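Local coordinates for protein EchA1_1 (Mycobacterium avium subsp. paratuberculosis, PDB 3R9T) that probably catalyses the reversible addition of water to (2E)-enoyl-CoA, giving (3S)-3-hydroxyacyl-CoA, as an enoyl-CoA hydratase of the crotonase family acting in fatty acid metabolism, at residues 69-74 with 90-95; 103-108 with 197-202; 116-121 with 136-141; 122-127 with 213-218; 249-254 with 262-267. All blocks are in the same frame, centred on the assembly; numbering follows the deposited sequence.

Interaction 1. Residues 69-74 with 90-95; sequences AGADLK and WGFAGY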
# COMPACT_ATOMS: atom_id res chain seq x y z
N ALA B 69 -21.49 -9.46 -13.13
CA ALA B 69 -21.74 -8.13 -13.68
C ALA B 69 -21.99 -7.07 -12.60
O ALA B 69 -22.06 -5.88 -12.90
CB ALA B 69 -22.93 -8.16 -14.65
N GLY B 70 -22.13 -7.52 -11.35
CA GLY B 70 -22.35 -6.65 -10.21
C GLY B 70 -23.58 -7.03 -9.40
O GLY B 70 -24.11 -8.13 -9.52
N ALA B 71 -24.02 -6.10 -8.56
CA ALA B 71 -25.27 -6.27 -7.82
C ALA B 71 -26.44 -6.30 -8.81
O ALA B 71 -26.45 -5.54 -9.78
CB ALA B 71 -25.45 -5.13 -6.84
N ASP B 72 -27.41 -7.18 -8.58
CA ASP B 72 -28.57 -7.30 -9.47
C ASP B 72 -29.41 -6.02 -9.38
O ASP B 72 -29.94 -5.69 -8.32
CB ASP B 72 -29.43 -8.51 -9.09
CG ASP B 72 -30.58 -8.75 -10.06
OD1 ASP B 72 -31.61 -8.04 -9.96
OD2 ASP B 72 -30.44 -9.64 -10.92
N LEU B 73 -29.52 -5.30 -10.50
CA LEU B 73 -30.17 -3.98 -10.50
C LEU B 73 -31.69 -4.03 -10.25
O LEU B 73 -32.27 -3.06 -9.76
CB LEU B 73 -29.86 -3.24 -11.81
CG LEU B 73 -28.38 -2.89 -11.96
CD1 LEU B 73 -28.00 -2.56 -13.40
CD2 LEU B 73 -28.02 -1.74 -11.03
N LYS B 74 -32.31 -5.16 -10.57
CA LYS B 74 -33.75 -5.33 -10.38
C LYS B 74 -34.07 -5.56 -8.91
O LYS B 74 -35.09 -5.09 -8.41
CB LYS B 74 -34.27 -6.49 -11.24
N TRP B 90 -22.23 -11.57 6.78
CA TRP B 90 -21.30 -11.98 5.71
C TRP B 90 -21.26 -11.00 4.53
O TRP B 90 -20.43 -11.13 3.63
CB TRP B 90 -21.65 -13.36 5.17
CG TRP B 90 -21.44 -14.48 6.15
CD1 TRP B 90 -20.69 -14.45 7.29
CD2 TRP B 90 -21.97 -15.80 6.06
NE1 TRP B 90 -20.73 -15.67 7.92
CE2 TRP B 90 -21.50 -16.52 7.18
CE3 TRP B 90 -22.78 -16.46 5.13
CZ2 TRP B 90 -21.83 -17.86 7.40
CZ3 TRP B 90 -23.10 -17.78 5.34
CH2 TRP B 90 -22.64 -18.47 6.47
N GLY B 91 -22.18 -10.04 4.54
CA GLY B 91 -22.27 -9.05 3.48
C GLY B 91 -22.65 -9.57 2.11
O GLY B 91 -23.19 -10.68 1.95
N PHE B 92 -22.33 -8.75 1.12
CA PHE B 92 -22.64 -8.97 -0.29
C PHE B 92 -22.17 -10.32 -0.77
O PHE B 92 -21.04 -10.70 -0.53
CB PHE B 92 -21.97 -7.85 -1.07
CG PHE B 92 -22.25 -7.84 -2.54
CD1 PHE B 92 -23.40 -7.21 -3.03
CD2 PHE B 92 -21.31 -8.31 -3.44
CE1 PHE B 92 -23.62 -7.13 -4.38
CE2 PHE B 92 -21.53 -8.23 -4.79
CZ PHE B 92 -22.71 -7.64 -5.26
N ALA B 93 -23.09 -11.07 -1.40
CA ALA B 93 -22.83 -12.39 -1.99
C ALA B 93 -22.53 -13.46 -0.94
O ALA B 93 -22.07 -14.54 -1.27
CB ALA B 93 -21.70 -12.33 -3.07
N GLY B 94 -22.78 -13.15 0.33
CA GLY B 94 -22.36 -14.02 1.43
C GLY B 94 -20.86 -14.20 1.48
O GLY B 94 -20.38 -15.19 2.03
N TYR B 95 -20.12 -13.23 0.95
CA TYR B 95 -18.70 -13.41 0.61
C TYR B 95 -17.76 -12.31 1.08
O TYR B 95 -16.70 -12.60 1.60
CB TYR B 95 -18.56 -13.56 -0.91
CG TYR B 95 -17.21 -14.03 -1.43
CD1 TYR B 95 -16.92 -15.38 -1.53
CD2 TYR B 95 -16.23 -13.13 -1.84
CE1 TYR B 95 -15.72 -15.84 -2.00
CE2 TYR B 95 -14.99 -13.58 -2.30
CZ TYR B 95 -14.76 -14.95 -2.42
OH TYR B 95 -13.55 -15.46 -2.87
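The apolar part of this small contact is the ring of F92 set edge-on against A71. F92 CE1 lies 3.7 Å from A71 CB, while F92 CZ comes within 3.9 Å of A71 N and marks the point where the ring also nears the carbonyl carbon of G70. A71 CA sits in the plane of the ring, so it is the rim and not a face of the phenyl group that meets the chain. With CG anti to the backbone N (chi1 -176°), F92 reaches straight across from its loop. No hydrogen bond joins the two segments.

Polar interactions hold the 69-74 segment from within. D72 is the N-cap of helix 73-77: its OD1 accepts from K74 N in a weak bond of 3.0 Å and also from A75 N, and its OD2 forms a salt bridge with R26. The sequence AGAD is consistent with the crotonase motif whose backbone contributes an N-H to the oxyanion hole, and A71 touches the bound benzoic acid.

Beyond A71, F92 packs on the loop residues I33 and A147, and Y95 packs on helix 35-50, at V41 and L45, and on helix 115-122, at L119 and A122.

Interaction 2. Residues 103-108 with 197-202; sequences PTIAAV and LALASA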
# COMPACT_ATOMS: atom_id res chain seq x y z
N PRO B 103 -7.52 -20.55 1.83
CA PRO B 103 -7.33 -19.64 0.72
C PRO B 103 -8.50 -19.61 -0.26
O PRO B 103 -9.09 -20.66 -0.58
CB PRO B 103 -6.07 -20.18 0.03
CG PRO B 103 -6.00 -21.63 0.44
CD PRO B 103 -6.51 -21.62 1.84
N THR B 104 -8.81 -18.39 -0.72
CA THR B 104 -9.82 -18.13 -1.74
C THR B 104 -9.21 -17.52 -2.99
O THR B 104 -8.40 -16.61 -2.91
CB THR B 104 -10.94 -17.22 -1.21
OG1 THR B 104 -10.38 -15.96 -0.79
CG2 THR B 104 -11.68 -17.90 -0.02
N ILE B 105 -9.60 -18.04 -4.15
CA ILE B 105 -9.10 -17.61 -5.42
C ILE B 105 -10.29 -17.32 -6.29
O ILE B 105 -11.11 -18.21 -6.54
CB ILE B 105 -8.28 -18.73 -6.09
CG1 ILE B 105 -7.14 -19.20 -5.17
CG2 ILE B 105 -7.80 -18.28 -7.50
CD1 ILE B 105 -6.49 -20.52 -5.65
N ALA B 106 -10.39 -16.09 -6.77
CA ALA B 106 -11.39 -15.72 -7.76
C ALA B 106 -10.91 -16.10 -9.15
O ALA B 106 -9.83 -15.70 -9.56
CB ALA B 106 -11.62 -14.24 -7.69
N ALA B 107 -11.69 -16.91 -9.86
CA ALA B 107 -11.37 -17.28 -11.21
C ALA B 107 -12.32 -16.51 -12.12
O ALA B 107 -13.48 -16.93 -12.33
CB ALA B 107 -11.53 -18.76 -11.38
N VAL B 108 -11.83 -15.37 -12.58
CA VAL B 108 -12.63 -14.39 -13.30
C VAL B 108 -12.69 -14.73 -14.78
O VAL B 108 -11.72 -14.53 -15.53
CB VAL B 108 -12.09 -13.01 -13.04
CG1 VAL B 108 -12.90 -12.00 -13.80
CG2 VAL B 108 -12.13 -12.74 -11.51
N LEU B 197 -7.20 -23.66 -10.47
CA LEU B 197 -6.93 -24.92 -9.79
C LEU B 197 -5.43 -25.19 -9.67
O LEU B 197 -4.97 -25.76 -8.67
CB LEU B 197 -7.63 -26.08 -10.52
CG LEU B 197 -9.16 -26.08 -10.38
CD1 LEU B 197 -9.75 -27.17 -11.29
CD2 LEU B 197 -9.63 -26.25 -8.94
N ALA B 198 -4.66 -24.79 -10.68
CA ALA B 198 -3.21 -24.95 -10.62
C ALA B 198 -2.60 -24.05 -9.53
O ALA B 198 -1.71 -24.48 -8.78
CB ALA B 198 -2.58 -24.64 -11.97
N LEU B 199 -3.09 -22.81 -9.44
CA LEU B 199 -2.66 -21.92 -8.37
C LEU B 199 -3.08 -22.48 -7.00
O LEU B 199 -2.29 -22.48 -6.04
CB LEU B 199 -3.24 -20.51 -8.56
CG LEU B 199 -2.86 -19.45 -7.52
CD1 LEU B 199 -1.32 -19.33 -7.42
CD2 LEU B 199 -3.48 -18.11 -7.89
N ALA B 200 -4.30 -22.99 -6.90
CA ALA B 200 -4.74 -23.63 -5.66
C ALA B 200 -3.78 -24.74 -5.25
O ALA B 200 -3.42 -24.87 -4.06
CB ALA B 200 -6.15 -24.19 -5.80
N SER B 201 -3.34 -25.52 -6.24
CA SER B 201 -2.41 -26.63 -5.99
C SER B 201 -1.08 -26.16 -5.43
O SER B 201 -0.49 -26.86 -4.62
CB SER B 201 -2.26 -27.56 -7.22
OG SER B 201 -1.34 -27.06 -8.17
N ALA B 202 -0.64 -24.95 -5.80
CA ALA B 202 0.60 -24.35 -5.28
C ALA B 202 0.51 -23.98 -3.80
O ALA B 202 1.55 -23.75 -3.17
CB ALA B 202 1.01 -23.11 -6.12
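I105 meets helix 192-204 through a single methyl group. Its CD1 rests directly on the helix backbone, 3.5 Å from A200 N and 3.6 Å from A200 CA, with A200 CB only slightly farther away at 3.7 Å. Next to A200, L199 adds a looser touch through its branch point, CG standing 4.2 Å from I105 CD1. The methyl reaches this far because CG1 lies beside the backbone N (chi1 -56°) and the chain then runs on extended (chi2 167°), carrying CD1 out from the strand to the helix. The short side chain of A200 leaves the helix backbone accessible to it.

This tight spot is buried, and it continues along the same helix, where A196 touches both I105 and A107. The outward side of the helix differs entirely. L197, A198 and S201 point away from the strand, and A198 and S201 are exposed. There S201 OG donates to A198 O over 2.7 Å, tilted 21° from the carbonyl plane; the same oxygen also accepts from A202 N. L199 continues past I105 to L125 and V127 of the neighbouring strand and touches R164 of the second subunit.

The contact thus lays a helix against the main sheet of the crotonase fold, in which the backbone of I105 is hydrogen-bonded to V57 and L59 of strand 56-61. No polar group is exchanged between strand and helix: the cohesion is dispersion between aliphatic groups, shielded from water, and depends on close fit instead of directed bonds.

Interaction 3. Residues 116-121 with 136-141; sequences GTELAL and LPEVKR. With BEZ (benzoic acid), chain E.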
# COMPACT_ATOMS: atom_id res chain seq x y z
N GLY B 116 -18.66 -7.50 -9.00
CA GLY B 116 -17.67 -8.49 -9.44
C GLY B 116 -16.25 -8.16 -9.05
O GLY B 116 -15.46 -9.02 -8.66
N THR B 117 -15.90 -6.89 -9.20
CA THR B 117 -14.60 -6.40 -8.76
C THR B 117 -14.48 -6.48 -7.23
O THR B 117 -13.41 -6.77 -6.70
CB THR B 117 -14.35 -4.97 -9.30
OG1 THR B 117 -14.01 -5.05 -10.68
CG2 THR B 117 -13.21 -4.28 -8.58
N GLU B 118 -15.59 -6.25 -6.53
CA GLU B 118 -15.60 -6.33 -5.07
C GLU B 118 -15.41 -7.78 -4.61
O GLU B 118 -14.77 -8.03 -3.60
CB GLU B 118 -16.86 -5.67 -4.53
CG GLU B 118 -16.87 -4.17 -4.83
CD GLU B 118 -18.17 -3.52 -4.45
OE1 GLU B 118 -19.18 -3.82 -5.12
OE2 GLU B 118 -18.18 -2.75 -3.47
N LEU B 119 -15.95 -8.74 -5.34
CA LEU B 119 -15.64 -10.15 -5.06
C LEU B 119 -14.14 -10.45 -5.22
O LEU B 119 -13.56 -11.17 -4.42
CB LEU B 119 -16.43 -11.08 -5.96
CG LEU B 119 -17.96 -11.06 -5.85
CD1 LEU B 119 -18.60 -12.01 -6.87
CD2 LEU B 119 -18.44 -11.36 -4.43
N ALA B 120 -13.52 -9.90 -6.26
CA ALA B 120 -12.07 -10.05 -6.49
C ALA B 120 -11.27 -9.45 -5.34
O ALA B 120 -10.36 -10.09 -4.80
CB ALA B 120 -11.65 -9.39 -7.84
N LEU B 121 -11.65 -8.24 -4.93
CA LEU B 121 -10.98 -7.57 -3.81
C LEU B 121 -11.08 -8.38 -2.53
O LEU B 121 -10.13 -8.47 -1.78
CB LEU B 121 -11.55 -6.17 -3.62
CG LEU B 121 -11.31 -5.13 -4.70
CD1 LEU B 121 -12.20 -3.93 -4.49
CD2 LEU B 121 -9.86 -4.72 -4.63
N LEU B 136 -15.40 -0.12 -10.97
CA LEU B 136 -16.41 0.25 -9.96
C LEU B 136 -17.27 1.39 -10.52
O LEU B 136 -17.11 2.55 -10.14
CB LEU B 136 -15.77 0.66 -8.63
CG LEU B 136 -14.92 -0.41 -7.94
CD1 LEU B 136 -14.14 0.22 -6.77
CD2 LEU B 136 -15.79 -1.59 -7.50
N PRO B 137 -18.21 1.04 -11.40
CA PRO B 137 -19.05 2.03 -12.08
C PRO B 137 -20.21 2.56 -11.26
O PRO B 137 -21.02 3.34 -11.78
CB PRO B 137 -19.56 1.24 -13.30
CG PRO B 137 -19.68 -0.14 -12.81
CD PRO B 137 -18.48 -0.33 -11.89
N GLU B 138 -20.30 2.17 -9.98
CA GLU B 138 -21.44 2.54 -9.13
C GLU B 138 -21.74 4.04 -9.12
O GLU B 138 -22.91 4.47 -9.08
CB GLU B 138 -21.19 2.08 -7.69
CG GLU B 138 -21.28 0.55 -7.48
CD GLU B 138 -19.99 -0.22 -7.69
OE1 GLU B 138 -19.07 0.33 -8.29
OE2 GLU B 138 -19.91 -1.39 -7.25
N VAL B 139 -20.68 4.84 -9.15
CA VAL B 139 -20.81 6.29 -9.08
C VAL B 139 -21.52 6.89 -10.30
O VAL B 139 -21.93 8.05 -10.27
CB VAL B 139 -19.45 6.99 -8.91
CG1 VAL B 139 -18.85 6.65 -7.56
CG2 VAL B 139 -18.50 6.67 -10.08
N LYS B 140 -21.68 6.09 -11.35
CA LYS B 140 -22.41 6.53 -12.54
C LYS B 140 -23.94 6.38 -12.39
O LYS B 140 -24.70 6.92 -13.20
CB LYS B 140 -21.93 5.77 -13.78
CG LYS B 140 -20.42 5.82 -14.01
CD LYS B 140 -20.06 5.51 -15.46
CE LYS B 140 -18.68 6.03 -15.83
NZ LYS B 140 -18.67 7.50 -16.12
N ARG B 141 -24.37 5.65 -11.36
CA ARG B 141 -25.79 5.34 -11.13
C ARG B 141 -26.36 5.94 -9.82
O ARG B 141 -27.53 5.73 -9.50
CB ARG B 141 -25.99 3.82 -11.15
C BEZ E . -22.22 -2.47 -4.98
O1 BEZ E . -21.29 -2.81 -4.23
O2 BEZ E . -22.00 -2.24 -6.19
C1 BEZ E . -23.60 -2.39 -4.41
C2 BEZ E . -23.88 -3.09 -3.24
C3 BEZ E . -25.16 -3.04 -2.70
C4 BEZ E . -26.15 -2.29 -3.33
C5 BEZ E . -25.86 -1.60 -4.50
C6 BEZ E . -24.59 -1.65 -5.05
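Two glutamate carboxylates face each other in the buried pocket, with E118 OE1 only 3.3 Å from E138 OE2 and no hydrogen bond between these two acceptors. The side chains arrive from opposite directions, and their carboxylate planes are turned 79° apart. Each also meets one oxygen of the bound benzoic acid: E118 OE1 is 2.5 Å from O1 of the ligand, and E138 OE2 is 2.5 Å from O2. The ligand's carboxyl group therefore straddles the pair.

The two chains reach this point differently. E118 leaves helix 115-122 and runs out extended (chi2 174°), while E138 bends at chi2 (89°), which turns its carboxylate to E118. The other oxygen of E118, OE2, accepts from G149 N and weakly from A147 N, which limits the rotation of the group; A147 N is also bonded to benzoic acid.

Away from the carboxylates the contact is aliphatic. L136 CD2 touches both E118 CG and T117 CG2, each at 3.9 Å, so one methyl supports the stem of the glutamate. The side chains of T117 and L136 cross at about a right angle. T117 OG1 turns elsewhere, to A112 O and G135 N, and ties the helix to the short strands 111-113 and 133-135.

Paired glutamates on a helix and a following loop are consistent with the hydratase site of crotonases, in which two such residues handle the water added to the enoyl double bond. Benzoic acid, with its carboxyl oxygens beside both, probably takes up the space where that chemistry occurs.

Interaction 4. Residues 122-127 with 213-218; sequences ASDLVV and ASKRIA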
# COMPACT_ATOMS: atom_id res chain seq x y z
N ALA B 122 -12.22 -9.01 -2.31
CA ALA B 122 -12.48 -9.78 -1.10
C ALA B 122 -11.76 -11.15 -1.12
O ALA B 122 -11.61 -11.79 -0.09
CB ALA B 122 -13.99 -9.98 -0.95
N SER B 123 -11.35 -11.60 -2.30
CA SER B 123 -10.61 -12.87 -2.45
C SER B 123 -9.12 -12.72 -2.10
O SER B 123 -8.56 -11.63 -2.24
CB SER B 123 -10.77 -13.41 -3.88
OG SER B 123 -12.14 -13.57 -4.26
N ASP B 124 -8.45 -13.82 -1.71
CA ASP B 124 -7.03 -13.74 -1.45
C ASP B 124 -6.21 -13.51 -2.73
O ASP B 124 -5.24 -12.74 -2.71
CB ASP B 124 -6.52 -15.00 -0.76
CG ASP B 124 -7.15 -15.23 0.57
OD1 ASP B 124 -7.28 -14.24 1.33
OD2 ASP B 124 -7.48 -16.41 0.86
N LEU B 125 -6.61 -14.19 -3.80
CA LEU B 125 -5.88 -14.23 -5.08
C LEU B 125 -6.90 -14.16 -6.21
O LEU B 125 -8.07 -14.53 -6.06
CB LEU B 125 -5.08 -15.52 -5.20
CG LEU B 125 -4.07 -15.73 -4.06
CD1 LEU B 125 -3.56 -17.18 -4.02
CD2 LEU B 125 -2.94 -14.72 -4.17
N VAL B 126 -6.44 -13.67 -7.35
CA VAL B 126 -7.27 -13.56 -8.56
C VAL B 126 -6.51 -14.00 -9.82
O VAL B 126 -5.44 -13.50 -10.11
CB VAL B 126 -7.76 -12.11 -8.80
CG1 VAL B 126 -8.76 -12.07 -9.92
CG2 VAL B 126 -8.39 -11.53 -7.51
N VAL B 127 -7.13 -14.91 -10.56
CA VAL B 127 -6.71 -15.28 -11.91
C VAL B 127 -7.82 -14.83 -12.87
O VAL B 127 -9.00 -15.10 -12.61
CB VAL B 127 -6.50 -16.79 -11.98
CG1 VAL B 127 -6.05 -17.24 -13.38
CG2 VAL B 127 -5.50 -17.21 -10.92
N ALA B 213 -2.90 -19.99 9.62
CA ALA B 213 -2.34 -19.02 10.55
C ALA B 213 -1.81 -17.79 9.81
O ALA B 213 -1.97 -16.65 10.27
CB ALA B 213 -1.23 -19.63 11.38
N SER B 214 -1.17 -18.01 8.66
CA SER B 214 -0.64 -16.91 7.86
C SER B 214 -1.75 -15.99 7.39
O SER B 214 -1.62 -14.77 7.44
CB SER B 214 0.16 -17.41 6.65
OG SER B 214 1.31 -18.11 7.05
N LYS B 215 -2.87 -16.57 6.97
CA LYS B 215 -4.04 -15.77 6.60
C LYS B 215 -4.57 -14.94 7.74
O LYS B 215 -4.85 -13.76 7.57
CB LYS B 215 -5.19 -16.63 6.07
CG LYS B 215 -5.27 -16.79 4.59
CD LYS B 215 -6.67 -17.29 4.11
CE LYS B 215 -7.75 -16.23 4.07
NZ LYS B 215 -8.93 -16.64 3.18
N ARG B 216 -4.74 -15.54 8.91
CA ARG B 216 -5.30 -14.82 10.04
C ARG B 216 -4.41 -13.63 10.39
O ARG B 216 -4.91 -12.54 10.65
CB ARG B 216 -5.50 -15.71 11.25
CG ARG B 216 -6.59 -16.74 11.06
CD ARG B 216 -6.93 -17.47 12.31
NE ARG B 216 -5.84 -18.31 12.77
CZ ARG B 216 -5.72 -19.61 12.54
NH1 ARG B 216 -4.69 -20.25 13.05
NH2 ARG B 216 -6.63 -20.28 11.84
N ILE B 217 -3.09 -13.83 10.38
CA ILE B 217 -2.20 -12.74 10.77
C ILE B 217 -2.18 -11.65 9.69
O ILE B 217 -2.25 -10.48 10.01
CB ILE B 217 -0.76 -13.21 10.99
CG1 ILE B 217 -0.68 -14.15 12.17
CG2 ILE B 217 0.15 -12.00 11.24
CD1 ILE B 217 0.49 -15.14 12.10
N ALA B 218 -2.09 -12.04 8.42
CA ALA B 218 -1.97 -11.08 7.30
C ALA B 218 -3.18 -10.17 7.19
O ALA B 218 -3.06 -9.03 6.73
CB ALA B 218 -1.77 -11.83 5.97
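K215 carries its whole side chain toward D124 and ends in a salt bridge with it. A chi1 of -95°, well off the staggered position near -60°, sets CG, and the chain runs on in an extended course before bending at chi3 (78°). From CD onward it lies against the carboxylate: K215 CD is 3.5 Å from D124 OD2, and CE touches both oxygens, 3.2 Å from D124 OD2 and 3.4 Å from D124 OD1. At the tip, K215 NZ donates to D124 OD2 over 2.7 Å, using the syn lone pair of that oxygen. D124 comes from the opposite direction, out of the loop before strand 125-129.

Neither end depends on this bond alone. K215 NZ also donates to I100 O and K102 O, while D124 OD2 accepts from T104 N and OD1 is bonded to the hydroxyl of Y219. The last turn of helix 208-218 is thereby tied to the residue just before strand 125-129 and to the loop leading into strand 104-108. R216 of the same helix forms a salt bridge with E239 of the second subunit.

Both charged residues are buried, and their opposite charges probably offset much of the cost of burying them. With three oxygens around the ammonium group and a partner for each carboxylate oxygen, the several bonds probably restrict how either group can turn.

Interaction 5. Residues 249-254 with 262-267; sequences AKEGPR and PVWQAR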
# COMPACT_ATOMS: atom_id res chain seq x y z
N ALA B 249 -30.20 8.88 -6.62
CA ALA B 249 -30.15 7.42 -6.66
C ALA B 249 -31.35 6.87 -7.42
O ALA B 249 -31.32 5.74 -7.91
CB ALA B 249 -30.08 6.84 -5.25
N LYS B 250 -32.42 7.66 -7.47
CA LYS B 250 -33.55 7.37 -8.37
C LYS B 250 -33.21 7.69 -9.82
O LYS B 250 -33.51 6.90 -10.72
CB LYS B 250 -34.79 8.17 -7.94
N GLU B 251 -32.60 8.85 -10.06
CA GLU B 251 -32.37 9.32 -11.43
C GLU B 251 -31.42 8.42 -12.23
O GLU B 251 -31.64 8.19 -13.42
CB GLU B 251 -31.85 10.76 -11.42
CG GLU B 251 -31.33 11.27 -12.76
CD GLU B 251 -32.42 11.49 -13.80
OE1 GLU B 251 -33.57 11.03 -13.60
OE2 GLU B 251 -32.13 12.13 -14.83
N GLY B 252 -30.38 7.91 -11.58
CA GLY B 252 -29.40 7.06 -12.26
C GLY B 252 -30.03 5.93 -13.06
O GLY B 252 -29.79 5.81 -14.26
N PRO B 253 -30.82 5.07 -12.39
CA PRO B 253 -31.55 4.00 -13.08
C PRO B 253 -32.62 4.49 -14.06
O PRO B 253 -32.74 3.94 -15.16
CB PRO B 253 -32.20 3.24 -11.92
CG PRO B 253 -31.25 3.44 -10.80
CD PRO B 253 -30.80 4.86 -10.93
N ARG B 254 -33.37 5.52 -13.68
CA ARG B 254 -34.41 6.08 -14.54
C ARG B 254 -33.81 6.58 -15.86
O ARG B 254 -34.36 6.33 -16.94
CB ARG B 254 -35.16 7.21 -13.83
N PRO B 262 -28.30 11.22 -17.26
CA PRO B 262 -29.00 11.61 -16.05
C PRO B 262 -28.80 13.09 -15.79
O PRO B 262 -27.82 13.68 -16.26
CB PRO B 262 -28.31 10.79 -14.96
CG PRO B 262 -26.94 10.57 -15.47
CD PRO B 262 -27.07 10.46 -16.96
N VAL B 263 -29.74 13.69 -15.07
CA VAL B 263 -29.60 15.08 -14.68
C VAL B 263 -29.52 15.07 -13.17
O VAL B 263 -30.52 14.89 -12.48
CB VAL B 263 -30.79 15.93 -15.17
CG1 VAL B 263 -30.45 17.41 -15.05
CG2 VAL B 263 -31.11 15.58 -16.62
N TRP B 264 -28.31 15.22 -12.65
CA TRP B 264 -28.07 15.09 -11.22
C TRP B 264 -28.46 16.38 -10.49
O TRP B 264 -28.18 17.48 -10.98
CB TRP B 264 -26.61 14.77 -10.92
CG TRP B 264 -26.00 13.59 -11.64
CD1 TRP B 264 -24.90 13.63 -12.45
CD2 TRP B 264 -26.41 12.22 -11.58
NE1 TRP B 264 -24.61 12.37 -12.91
CE2 TRP B 264 -25.52 11.48 -12.39
CE3 TRP B 264 -27.45 11.54 -10.94
CZ2 TRP B 264 -25.63 10.10 -12.57
CZ3 TRP B 264 -27.56 10.18 -11.11
CH2 TRP B 264 -26.66 9.47 -11.92
N GLN B 265 -29.10 16.23 -9.34
CA GLN B 265 -29.49 17.38 -8.51
C GLN B 265 -28.61 17.59 -7.28
O GLN B 265 -28.62 18.68 -6.71
CB GLN B 265 -30.92 17.22 -8.01
CG GLN B 265 -31.96 17.18 -9.09
CD GLN B 265 -33.32 16.83 -8.54
OE1 GLN B 265 -33.69 17.26 -7.45
NE2 GLN B 265 -34.08 16.05 -9.30
N ALA B 266 -27.88 16.56 -6.87
CA ALA B 266 -27.09 16.60 -5.63
C ALA B 266 -27.98 16.62 -4.38
O ALA B 266 -27.65 17.25 -3.38
CB ALA B 266 -26.14 17.80 -5.63
N ARG B 267 -29.10 15.92 -4.48
CA ARG B 267 -29.99 15.67 -3.35
C ARG B 267 -30.67 14.34 -3.64
O ARG B 267 -30.36 13.72 -4.67
CB ARG B 267 -31.03 16.78 -3.21
OXT ARG B 267 -31.49 13.86 -2.86
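The C-terminal tail turns back along helix 247-257, bringing P262 CA to 5.9 Å from G252 CA. The helix is kinked where P253 lacks the N-H for a bond to the preceding turn, and residues 262-264 run past it with extended backbone angles.

E251 makes the central link. CG stands anti to the backbone N (chi1 169°) and the chain bends at chi2 (70°), which brings the carboxylate to the backbone of V263. OE2 accepts from V263 N at 2.9 Å and a fairly straight 162°, through its anti lone pair, while OE1 forms a salt bridge with R260. The stem of the same side chain packs on the proline, E251 CG to P262 CB measuring 3.8 Å. Alongside, the six-membered ring of W264 nears the helix backbone obliquely: CZ3 is 3.7 Å from G252 N and CH2 3.7 Å from G252 CA, an approach possible beside a residue without a side chain. P262 CG lies over one face of the indole, offset toward its rim.

W264 NE1 donates to V205 O of the third subunit. One glutamate thus joins a tail amide and an arginine near the surface, and W264 extends the tail's contacts to the third subunit.

Overall arrangement
Interaction 3 lies at the benzoic acid pocket, with interaction 1 beside it: their centres are about 10 Å apart, and A93 CB packs on L119 CD2 at 3.7 Å. The side chain of A71 is about 4 Å from the ligand. Interactions 2 and 4 form a second cluster, centres about 11 Å apart, on adjoining strands probably hydrogen-bonded by V108 N and V127 O at 2.8 Å. Y95 connects the clusters, its OH probably bonded to S123 OG (2.7 Å). Interaction 5 lies about 40 Å from interaction 2 and 18 Å from interaction 3, centre to centre, and touches the latter where W264 CZ2 is 3.4 Å from K140 O. Interactions 2, 3 and 4 reach the second subunit, and interactions 3 and 5 the third.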